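Local structure of proteinase K (Serratia sp., 2B6N) at residues Ala142-Val147 with Ala170-Ala175. The protein probably cleaves peptide bonds inside proteins as a calcium-binding serine endopeptidase of the subtilase family, this chain being its catalytic domain. Sequence-based numbering, arbitrary orientation.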
ATOM      1  N   ALA A 142       1.822  18.219  -1.373  1.00  8.04           N
ATOM      2  CA  ALA A 142       0.857  17.780  -0.377  1.00  7.60           C
ATOM      3  C   ALA A 142       1.355  16.507   0.309  1.00  7.25           C
ATOM      4  O   ALA A 142       1.218  16.370   1.523  1.00  6.30           O
ATOM      5  CB  ALA A 142      -0.545  17.577  -0.987  1.00  7.17           C
ATOM      6  N   VAL A 143       1.926  15.589  -0.469  1.00  7.21           N
ATOM      7  CA  VAL A 143       2.499  14.349   0.089  1.00  7.27           C
ATOM      8  C   VAL A 143       3.676  14.652   1.026  1.00  7.70           C
ATOM      9  O   VAL A 143       3.724  14.168   2.155  1.00  7.30           O
ATOM     10  CB  VAL A 143       2.960  13.349  -1.010  1.00  7.34           C
ATOM     11  CG1 VAL A 143       3.739  12.166  -0.376  1.00  8.14           C
ATOM     12  CG2 VAL A 143       1.767  12.823  -1.782  1.00  7.08           C
ATOM     13  N   ASN A 144       4.617  15.442   0.530  1.00  7.45           N
ATOM     14  CA  ASN A 144       5.819  15.782   1.294  1.00  7.84           C
ATOM     15  C   ASN A 144       5.457  16.510   2.602  1.00  8.21           C
ATOM     16  O   ASN A 144       6.041  16.226   3.654  1.00  7.49           O
ATOM     17  CB  ASN A 144       6.782  16.629   0.449  1.00  8.04           C
ATOM     18  CG  ASN A 144       7.454  15.845  -0.664  1.00  8.62           C
ATOM     19  OD1 ASN A 144       7.574  14.625  -0.617  1.00  9.21           O
ATOM     20  ND2 ASN A 144       7.908  16.564  -1.679  1.00  7.88           N
ATOM     21  N   ALA A 145       4.459  17.396   2.544  1.00  7.75           N
ATOM     22  CA  ALA A 145       3.974  18.083   3.737  1.00  8.47           C
ATOM     23  C   ALA A 145       3.327  17.130   4.749  1.00  8.51           C
ATOM     24  O   ALA A 145       3.556  17.267   5.960  1.00  8.62           O
ATOM     25  CB  ALA A 145       2.985  19.237   3.360  1.00  8.21           C
ATOM     26  N   ALA A 146       2.521  16.165   4.272  1.00  7.59           N
ATOM     27  CA  ALA A 146       1.889  15.187   5.181  1.00  7.95           C
ATOM     28  C   ALA A 146       2.939  14.307   5.860  1.00  7.86           C
ATOM     29  O   ALA A 146       2.810  13.967   7.039  1.00  8.65           O
ATOM     30  CB  ALA A 146       0.851  14.319   4.432  1.00  8.32           C
ATOM     31  N   VAL A 147       3.983  13.961   5.108  1.00  8.13           N
ATOM     32  CA  VAL A 147       5.108  13.191   5.642  1.00  9.13           C
ATOM     33  C   VAL A 147       5.885  14.015   6.683  1.00  9.60           C
ATOM     34  O   VAL A 147       6.234  13.495   7.741  1.00 10.00           O
ATOM     35  CB  VAL A 147       6.035  12.659   4.519  1.00  9.01           C
ATOM     36  CG1 VAL A 147       7.261  11.977   5.105  1.00  9.94           C
ATOM     37  CG2 VAL A 147       5.247  11.652   3.637  1.00  7.19           C
ATOM     38  N   ALA A 170       4.241   9.211  -7.376  1.00  6.04           N
ATOM     39  CA  ALA A 170       5.420   8.313  -7.479  1.00  6.59           C
ATOM     40  C   ALA A 170       6.775   9.017  -7.293  1.00  6.54           C
ATOM     41  O   ALA A 170       7.678   8.499  -6.590  1.00  6.48           O
ATOM     42  CB  ALA A 170       5.403   7.518  -8.809  1.00  6.93           C
ATOM     43  N   ARG A 171       6.926  10.186  -7.905  1.00  6.72           N
ATOM     44  CA  ARG A 171       8.220  10.885  -7.894  1.00  7.49           C
ATOM     45  C   ARG A 171       8.446  11.694  -6.627  1.00  8.15           C
ATOM     46  O   ARG A 171       9.579  12.171  -6.385  1.00  8.80           O
ATOM     47  CB  ARG A 171       8.332  11.796  -9.137  1.00  7.41           C
ATOM     48  CG  ARG A 171       7.480  13.054  -9.009  1.00  7.48           C
ATOM     49  CD  ARG A 171       7.527  13.940 -10.282  1.00  7.67           C
ATOM     50  NE  ARG A 171       7.047  15.278  -9.922  1.00  7.11           N
ATOM     51  CZ  ARG A 171       7.294  16.417 -10.577  1.00  7.07           C
ATOM     52  NH1 ARG A 171       8.036  16.453 -11.667  1.00  4.72           N
ATOM     53  NH2 ARG A 171       6.774  17.543 -10.106  1.00  7.68           N
ATOM     54  N   ALA A 172       7.386  11.884  -5.830  1.00  7.12           N
ATOM     55  CA  ALA A 172       7.475  12.749  -4.645  1.00  8.20           C
ATOM     56  C   ALA A 172       8.636  12.280  -3.761  1.00  7.77           C
ATOM     57  O   ALA A 172       8.711  11.109  -3.400  1.00  7.90           O
ATOM     58  CB  ALA A 172       6.168  12.757  -3.851  1.00  7.34           C
ATOM     59  N   ALA A 173       9.527  13.208  -3.413  1.00  8.47           N
ATOM     60  CA  ALA A 173      10.775  12.866  -2.691  1.00  8.03           C
ATOM     61  C   ALA A 173      10.567  12.009  -1.452  1.00  8.33           C
ATOM     62  O   ALA A 173      11.301  11.044  -1.209  1.00  8.67           O
ATOM     63  CB  ALA A 173      11.506  14.131  -2.300  1.00  8.23           C
ATOM     64  N   ASP A 174       9.570  12.365  -0.652  1.00  8.71           N
ATOM     65  CA  ASP A 174       9.413  11.714   0.638  1.00  8.89           C
ATOM     66  C   ASP A 174       8.353  10.613   0.666  1.00  8.63           C
ATOM     67  O   ASP A 174       8.075  10.053   1.725  1.00  8.81           O
ATOM     68  CB  ASP A 174       9.206  12.742   1.754  1.00  9.12           C
ATOM     69  CG  ASP A 174      10.473  13.523   2.042  1.00 11.60           C
ATOM     70  OD1 ASP A 174      11.579  12.991   1.802  1.00 11.96           O
ATOM     71  OD2 ASP A 174      10.365  14.668   2.481  1.00 13.28           O
ATOM     72  N   ALA A 175       7.775  10.318  -0.496  1.00  8.30           N
ATOM     73  CA  ALA A 175       6.928   9.129  -0.658  1.00  7.86           C
ATOM     74  C   ALA A 175       7.816   7.896  -0.673  1.00  7.64           C
ATOM     75  O   ALA A 175       8.961   7.957  -1.153  1.00  7.79           O
ATOM     76  CB  ALA A 175       6.111   9.215  -1.951  1.00  8.51           C
TER
HETATM   77  O   HOH W   1       9.304  16.080  -4.367  1.00  9.08           O
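Asn144 reaches from helix 137-148 to the backbone of a type I beta turn, Ala172 to Ala175, and both ends of its amide are used. OD1 of Asn144 accepts a somewhat bent hydrogen bond from Asp174 N at 3.0 Å, with the donor tilted 30° from the carbonyl plane. ND2 of Asn144 donates a hydrogen bond to a water 3.1 Å away, which also accepts one from Ala173 N. Two successive turn amides are thus bound to one side chain, one directly and one through water; together these bonds should hold the amide in its rotation, with OD1 facing the turn. The turn closes on itself through Ala175 N to Ala172 O.

The buried side is apolar. With CG1 anti to the backbone N (chi1 172°), Val143 extends this methyl to Ala175 CB at 4.1 Å and, slightly farther off, to Ala172 CB. One helical turn on, Val147 brings CG1 to 3.9 Å from Asp174 CB, beside the exposed outer part of the contact. There Asp174 crosses Asn144 at about a right angle, amide and carboxylate planes 66° apart, and the direct contact of exposed Ala173 with the helix is slight.

Just before the turn, Arg171 forms a salt bridge with Asp140 of helix 137-148. Val143 and Val147 also rest on Phe153 of strand 152-156, Val143 touches Ile114 of helix 107-120, and Ala175 leads into strand 176-181, next to 152-156 in the parallel subtilase sheet.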